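Local structure of epimerase domain-containing protein (Bacillus cereus HuA2-4, 6ZLK) at residues F190-L193 / I194-L198; P182-R185 / P186-F190. The protein interconverts UDP-glucuronic acid and UDP-galacturonic acid as an NAD-dependent 4-epimerase of the epimerase/dehydratase family. One frame throughout, in Å; residues are numbered along the deposited sequence.

Contact 1. Residues F190-L193 / I194-L198; sequences FHRL and IKQML. With UGA (uridine-5'-diphosphate-glucuronic acid), chain F.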
loop_
_atom_site.group_PDB
_atom_site.type_symbol
_atom_site.label_atom_id
_atom_site.label_comp_id
_atom_site.label_asym_id
_atom_site.label_seq_id
_atom_site.Cartn_x
_atom_site.Cartn_y
_atom_site.Cartn_z
ATOM N N PHE A 190 -20.355 12.791 13.316
ATOM C CA PHE A 190 -21.141 13.970 13.727
ATOM C C PHE A 190 -22.467 13.974 12.990
ATOM O O PHE A 190 -23.477 14.351 13.597
ATOM C CB PHE A 190 -20.381 15.280 13.515
ATOM C CG PHE A 190 -19.175 15.470 14.408
ATOM C CD1 PHE A 190 -18.766 14.500 15.309
ATOM C CD2 PHE A 190 -18.445 16.638 14.298
ATOM C CE1 PHE A 190 -17.632 14.690 16.074
ATOM C CE2 PHE A 190 -17.320 16.836 15.074
ATOM C CZ PHE A 190 -16.943 15.871 15.991
ATOM N N HIS A 191 -22.465 13.642 11.721
ATOM C CA HIS A 191 -23.683 13.606 10.883
ATOM C C HIS A 191 -24.638 12.599 11.525
ATOM O O HIS A 191 -25.808 12.936 11.816
ATOM C CB HIS A 191 -23.344 13.217 9.478
ATOM C CG HIS A 191 -24.485 13.323 8.520
ATOM N ND1 HIS A 191 -24.325 13.978 7.338
ATOM C CD2 HIS A 191 -25.748 12.826 8.530
ATOM C CE1 HIS A 191 -25.476 13.933 6.659
ATOM N NE2 HIS A 191 -26.367 13.239 7.404
ATOM N N ARG A 192 -24.153 11.392 11.827
ATOM C CA ARG A 192 -25.004 10.351 12.466
ATOM C C ARG A 192 -25.543 10.831 13.797
ATOM O O ARG A 192 -26.762 10.621 14.050
ATOM C CB ARG A 192 -24.279 8.995 12.594
ATOM C CG ARG A 192 -23.971 8.345 11.265
ATOM C CD ARG A 192 -23.031 7.142 11.336
ATOM N NE ARG A 192 -23.427 6.219 12.408
ATOM C CZ ARG A 192 -24.351 5.285 12.271
ATOM N NH1 ARG A 192 -24.910 5.088 11.085
ATOM N NH2 ARG A 192 -24.724 4.555 13.318
ATOM N N LEU A 193 -24.681 11.311 14.686
ATOM C CA LEU A 193 -25.040 11.656 16.065
ATOM C C LEU A 193 -26.029 12.806 16.054
ATOM O O LEU A 193 -26.950 12.775 16.844
ATOM C CB LEU A 193 -23.780 12.023 16.850
ATOM C CG LEU A 193 -22.864 10.838 17.107
ATOM C CD1 LEU A 193 -21.556 11.334 17.703
ATOM C CD2 LEU A 193 -23.505 9.844 18.070
ATOM N N ILE A 194 -25.817 13.812 15.204
ATOM C CA ILE A 194 -26.739 14.983 15.192
ATOM C C ILE A 194 -28.089 14.511 14.657
ATOM O O ILE A 194 -29.113 14.935 15.249
ATOM C CB ILE A 194 -26.140 16.143 14.387
ATOM C CG1 ILE A 194 -24.891 16.721 15.041
ATOM C CG2 ILE A 194 -27.203 17.204 14.143
ATOM C CD1 ILE A 194 -24.002 17.515 14.067
ATOM N N LYS A 195 -28.101 13.696 13.635
ATOM C CA LYS A 195 -29.325 13.168 13.011
ATOM C C LYS A 195 -30.061 12.381 14.102
ATOM O O LYS A 195 -31.294 12.601 14.279
ATOM C CB LYS A 195 -29.025 12.298 11.786
ATOM C CG LYS A 195 -30.252 11.771 11.054
ATOM C CD LYS A 195 -29.900 10.884 9.894
ATOM C CE LYS A 195 -31.080 10.598 9.005
ATOM N NZ LYS A 195 -32.059 9.784 9.734
ATOM N N GLN A 196 -29.366 11.486 14.821
ATOM C CA GLN A 196 -29.996 10.694 15.901
ATOM C C GLN A 196 -30.528 11.663 16.950
ATOM O O GLN A 196 -31.660 11.425 17.419
ATOM C CB GLN A 196 -29.000 9.674 16.464
ATOM C CG GLN A 196 -28.643 8.592 15.476
ATOM C CD GLN A 196 -27.313 7.930 15.792
ATOM O OE1 GLN A 196 -26.616 8.326 16.737
ATOM N NE2 GLN A 196 -26.951 6.963 14.969
ATOM N N MET A 197 -29.755 12.668 17.373
ATOM C CA MET A 197 -30.199 13.604 18.431
ATOM C C MET A 197 -31.456 14.337 17.973
ATOM O O MET A 197 -32.409 14.428 18.805
ATOM C CB MET A 197 -29.101 14.605 18.751
ATOM C CG MET A 197 -29.424 15.493 19.923
ATOM S SD MET A 197 -27.969 16.397 20.494
ATOM C CE MET A 197 -26.817 15.083 20.895
ATOM N N LEU A 198 -31.535 14.748 16.705
ATOM C CA LEU A 198 -32.690 15.538 16.203
ATOM C C LEU A 198 -33.933 14.660 16.156
ATOM O O LEU A 198 -35.057 15.198 16.351
ATOM C CB LEU A 198 -32.369 16.086 14.812
ATOM C CG LEU A 198 -31.469 17.298 14.833
ATOM C CD1 LEU A 198 -30.895 17.525 13.447
ATOM C CD2 LEU A 198 -32.218 18.508 15.341
HETATM C "C1'" UGA F . -12.766 10.175 9.177
HETATM C "C2'" UGA F . -13.231 9.913 7.753
HETATM O "O2'" UGA F . -14.365 9.056 7.823
HETATM C "C3'" UGA F . -12.167 9.262 6.902
HETATM O "O3'" UGA F . -12.622 9.301 5.548
HETATM C "C4'" UGA F . -10.824 9.961 7.029
HETATM O "O4'" UGA F . -9.836 9.184 6.340
HETATM C "C5'" UGA F . -10.446 10.109 8.512
HETATM O "O5'" UGA F . -11.494 10.796 9.202
HETATM C "C6'" UGA F . -9.135 10.854 8.818
HETATM O "O'P" UGA F . -8.167 10.705 8.106
HETATM O "O'Q" UGA F . -9.062 11.537 9.803
HETATM P PB UGA F . -12.970 8.887 11.458
HETATM O O1B UGA F . -11.935 9.590 12.229
HETATM O O2B UGA F . -13.281 7.453 11.701
HETATM O O3B UGA F . -12.800 8.941 9.864
HETATM O O3A UGA F . -14.290 9.775 11.587
HETATM P PA UGA F . -15.789 9.575 12.098
HETATM O O1A UGA F . -16.452 8.627 11.198
HETATM O O2A UGA F . -16.342 10.925 12.298
HETATM O O5D UGA F . -15.573 8.851 13.523
HETATM C C5D UGA F . -14.932 9.473 14.620
HETATM C C4D UGA F . -15.159 8.622 15.833
HETATM O O4D UGA F . -16.578 8.464 16.081
HETATM C C3D UGA F . -14.588 7.204 15.740
HETATM O O3D UGA F . -13.828 7.043 16.940
HETATM C C2D UGA F . -15.814 6.288 15.687
HETATM O O2D UGA F . -15.642 5.169 16.540
HETATM C C1D UGA F . -16.895 7.119 16.365
HETATM N N1 UGA F . -18.261 6.863 15.884
HETATM C C6 UGA F . -18.584 6.956 14.558
HETATM C C2 UGA F . -19.225 6.669 16.864
HETATM O O2 UGA F . -18.968 6.566 18.058
HETATM N N3 UGA F . -20.495 6.591 16.390
HETATM C C4 UGA F . -20.898 6.671 15.078
HETATM O O4 UGA F . -22.093 6.538 14.830
HETATM C C5 UGA F . -19.841 6.850 14.117
#

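Contact 2. Residues P182-R185 / P186-F190; sequences PRQR and PDMAF. With UGA (uridine-5'-diphosphate-glucuronic acid), chain F.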
loop_
_atom_site.group_PDB
_atom_site.type_symbol
_atom_site.label_atom_id
_atom_site.label_comp_id
_atom_site.label_asym_id
_atom_site.label_seq_id
_atom_site.Cartn_x
_atom_site.Cartn_y
_atom_site.Cartn_z
ATOM N N PRO A 182 -20.800 21.394 7.782
ATOM C CA PRO A 182 -21.856 21.289 6.789
ATOM C C PRO A 182 -21.402 20.391 5.644
ATOM O O PRO A 182 -20.240 20.526 5.217
ATOM C CB PRO A 182 -22.067 22.755 6.374
ATOM C CG PRO A 182 -21.657 23.530 7.570
ATOM C CD PRO A 182 -20.432 22.779 8.050
ATOM N N ARG A 183 -22.279 19.545 5.124
ATOM C CA ARG A 183 -22.101 18.599 3.975
ATOM C C ARG A 183 -21.317 17.369 4.406
ATOM O O ARG A 183 -20.992 16.549 3.572
ATOM C CB ARG A 183 -21.469 19.220 2.734
ATOM C CG ARG A 183 -22.146 20.483 2.254
ATOM C CD ARG A 183 -21.538 20.794 0.885
ATOM N NE ARG A 183 -21.849 22.161 0.616
ATOM C CZ ARG A 183 -21.288 22.883 -0.311
ATOM N NH1 ARG A 183 -20.349 22.373 -1.094
ATOM N NH2 ARG A 183 -21.698 24.119 -0.479
ATOM N N GLN A 184 -20.954 17.267 5.680
ATOM C CA GLN A 184 -20.217 16.059 6.118
ATOM C C GLN A 184 -20.923 14.783 5.687
ATOM O O GLN A 184 -22.133 14.716 5.646
ATOM C CB GLN A 184 -20.023 16.051 7.612
ATOM C CG GLN A 184 -19.049 15.012 8.074
ATOM C CD GLN A 184 -19.030 14.778 9.561
ATOM O OE1 GLN A 184 -20.058 14.739 10.257
ATOM N NE2 GLN A 184 -17.832 14.648 10.096
ATOM N N ARG A 185 -20.170 13.802 5.241
ATOM C CA ARG A 185 -20.762 12.549 4.718
ATOM C C ARG A 185 -21.708 11.957 5.770
ATOM O O ARG A 185 -21.391 11.931 6.965
ATOM C CB ARG A 185 -19.681 11.518 4.349
ATOM C CG ARG A 185 -18.526 12.004 3.490
ATOM C CD ARG A 185 -17.836 10.788 2.936
ATOM N NE ARG A 185 -17.496 9.783 3.942
ATOM C CZ ARG A 185 -16.356 9.705 4.655
ATOM N NH1 ARG A 185 -15.343 10.530 4.451
ATOM N NH2 ARG A 185 -16.198 8.714 5.521
ATOM N N PRO A 186 -22.830 11.332 5.369
ATOM C CA PRO A 186 -23.752 10.703 6.320
ATOM C C PRO A 186 -23.231 9.489 7.106
ATOM O O PRO A 186 -23.896 9.093 8.082
ATOM C CB PRO A 186 -24.966 10.279 5.503
ATOM C CG PRO A 186 -24.675 10.643 4.107
ATOM C CD PRO A 186 -23.389 11.432 4.009
ATOM N N ASP A 187 -22.090 8.916 6.716
ATOM C CA ASP A 187 -21.503 7.763 7.444
ATOM C C ASP A 187 -20.632 8.278 8.590
ATOM O O ASP A 187 -20.202 7.467 9.377
ATOM C CB ASP A 187 -20.732 6.812 6.518
ATOM C CG ASP A 187 -19.547 7.430 5.794
ATOM O OD1 ASP A 187 -19.725 8.459 5.184
ATOM O OD2 ASP A 187 -18.438 6.865 5.871
ATOM N N MET A 188 -20.323 9.571 8.632
ATOM C CA MET A 188 -19.389 10.073 9.675
ATOM C C MET A 188 -20.095 10.334 10.986
ATOM O O MET A 188 -21.319 10.428 11.069
ATOM C CB MET A 188 -18.678 11.317 9.138
ATOM C CG MET A 188 -17.750 10.944 8.012
ATOM S SD MET A 188 -16.631 12.321 7.590
ATOM C CE MET A 188 -15.420 12.272 8.885
ATOM N N ALA A 189 -19.341 10.369 12.066
ATOM C CA ALA A 189 -19.890 10.392 13.416
ATOM C C ALA A 189 -20.806 11.591 13.599
ATOM O O ALA A 189 -21.929 11.438 14.150
ATOM C CB ALA A 189 -18.803 10.441 14.440
ATOM N N PHE A 190 -20.355 12.791 13.316
ATOM C CA PHE A 190 -21.141 13.970 13.727
ATOM C C PHE A 190 -22.467 13.974 12.990
ATOM O O PHE A 190 -23.477 14.351 13.597
ATOM C CB PHE A 190 -20.381 15.280 13.515
ATOM C CG PHE A 190 -19.175 15.470 14.408
ATOM C CD1 PHE A 190 -18.766 14.500 15.309
ATOM C CD2 PHE A 190 -18.445 16.638 14.298
ATOM C CE1 PHE A 190 -17.632 14.690 16.074
ATOM C CE2 PHE A 190 -17.320 16.836 15.074
ATOM C CZ PHE A 190 -16.943 15.871 15.991
HETATM C "C1'" UGA F . -12.766 10.175 9.177
HETATM C "C2'" UGA F . -13.231 9.913 7.753
HETATM O "O2'" UGA F . -14.365 9.056 7.823
HETATM C "C3'" UGA F . -12.167 9.262 6.902
HETATM O "O3'" UGA F . -12.622 9.301 5.548
HETATM C "C4'" UGA F . -10.824 9.961 7.029
HETATM O "O4'" UGA F . -9.836 9.184 6.340
HETATM C "C5'" UGA F . -10.446 10.109 8.512
HETATM O "O5'" UGA F . -11.494 10.796 9.202
HETATM C "C6'" UGA F . -9.135 10.854 8.818
HETATM O "O'P" UGA F . -8.167 10.705 8.106
HETATM O "O'Q" UGA F . -9.062 11.537 9.803
HETATM P PB UGA F . -12.970 8.887 11.458
HETATM O O1B UGA F . -11.935 9.590 12.229
HETATM O O2B UGA F . -13.281 7.453 11.701
HETATM O O3B UGA F . -12.800 8.941 9.864
HETATM O O3A UGA F . -14.290 9.775 11.587
HETATM P PA UGA F . -15.789 9.575 12.098
HETATM O O1A UGA F . -16.452 8.627 11.198
HETATM O O2A UGA F . -16.342 10.925 12.298
HETATM O O5D UGA F . -15.573 8.851 13.523
HETATM C C5D UGA F . -14.932 9.473 14.620
HETATM C C4D UGA F . -15.159 8.622 15.833
HETATM O O4D UGA F . -16.578 8.464 16.081
HETATM C C3D UGA F . -14.588 7.204 15.740
HETATM O O3D UGA F . -13.828 7.043 16.940
HETATM C C2D UGA F . -15.814 6.288 15.687
HETATM O O2D UGA F . -15.642 5.169 16.540
HETATM C C1D UGA F . -16.895 7.119 16.365
HETATM N N1 UGA F . -18.261 6.863 15.884
HETATM C C6 UGA F . -18.584 6.956 14.558
HETATM C C2 UGA F . -19.225 6.669 16.864
HETATM O O2 UGA F . -18.968 6.566 18.058
HETATM N N3 UGA F . -20.495 6.591 16.390
HETATM C C4 UGA F . -20.898 6.671 15.078
HETATM O O4 UGA F . -22.093 6.538 14.830
HETATM C C5 UGA F . -19.841 6.850 14.117
HETATM O O HOH W 1 -17.420 13.318 12.681
#

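Contact 1. Residues F190-L193 / I194-L198
Arg192 NE donates to UGA O4 at 2.8 Å, almost straight (176°) and in the guanidinium plane; a bend at chi3 (47°) leaves this N-H pointing at the uracil. One helical turn on, Gln196 N makes the routine i to i+4 bond to Arg192 O, and the side chain of Gln196 passes close to the same carbonyl, with Gln196 CG 3.1 Å from Arg192 O. Gln196 CG lies beside its own backbone N (chi1 -68°), and from there the chain runs on extended over this carbonyl. Its amide ends over one face of the Arg192 guanidinium, the two planes nearly perpendicular, with Gln196 NE2 3.7 Å from Arg192 NH2. Thr204, on strand 203-206, ties both residues down: its OG1 bonds to Arg192 NH2 and its N to Gln196 OE1. Helix 189-198 thus meets the uracil of the UDP-sugar through Arg192. On another flank Ile194 lies against the preceding turn, its CD1 4.3 Å from Phe190 CB, and faces Leu257 of helix 250-261. The Phe190 ring meets Tyr180 edge-to-face. Leu193 CD2 lies 3.7 Å from Gln196 OE1, and both side chains rest on Leu203 of strand 203-206.

Contact 2. Residues P182-R185 / P186-F190
A type I beta turn, braced by a side-on salt bridge between Arg185 and Asp187, lies in the loop between strand 171-180 and helix 189-198 and lines the substrate pocket. Arg185 NE meets Asp187 OD1 and Arg185 NH2 meets Asp187 OD2, both at 2.9 Å. The NH2 bond is nearly straight and lies in the guanidinium plane, whereas OD1 is tilted out of it, the two flat groups being 35° apart. Asp187 CG sits between its backbone N and carbonyl carbon (chi1 61°), which brings the carboxylate back toward Arg185. Met188 N closes the turn on Arg185 O at 3.1 Å, and Met188 occupies the N-cap position. Met188 CG rests over the rim of one guanidinium face, and Met188 CE reaches UGA C1', 3.4 Å away. Gln184 crosses Met188 at about a right angle, Gln184 CD 3.5 Å from Met188 CB. Arg185 NH2 also bonds to UGA O2' and NH1 to UGA O3', while NH1 forms a salt bridge with NAD O1N. Ala189 N donates to phosphate oxygen UGA O2A at 3.1 Å. A water over one face of the Phe190 ring accepts from Phe190 N and Gln184 NE2, which also bonds to Val179 O, and donates to O2A.

How the contacts relate
Contact 2 comes first along the chain and runs straight into contact 1: the loop 182-188, with its turn from Arg185 to Met188, leads into helix 189-198, and Phe190 belongs to both. Their centres are 9 Å apart, on the same side of the chain's centre. The first helical turn folds back on the loop, where His191 ND1 probably bonds to Gln184 O at 2.9 Å and Arg192 CG packs on Pro186 O. Together they touch both ends of UGA and a phosphate between, as part of a larger pocket: contact 2 holds the glucuronic acid sugar and a phosphate beside NAD, and contact 1 the uracil. One short piece of chain therefore links the cofactor side of the pocket with the nucleotide side.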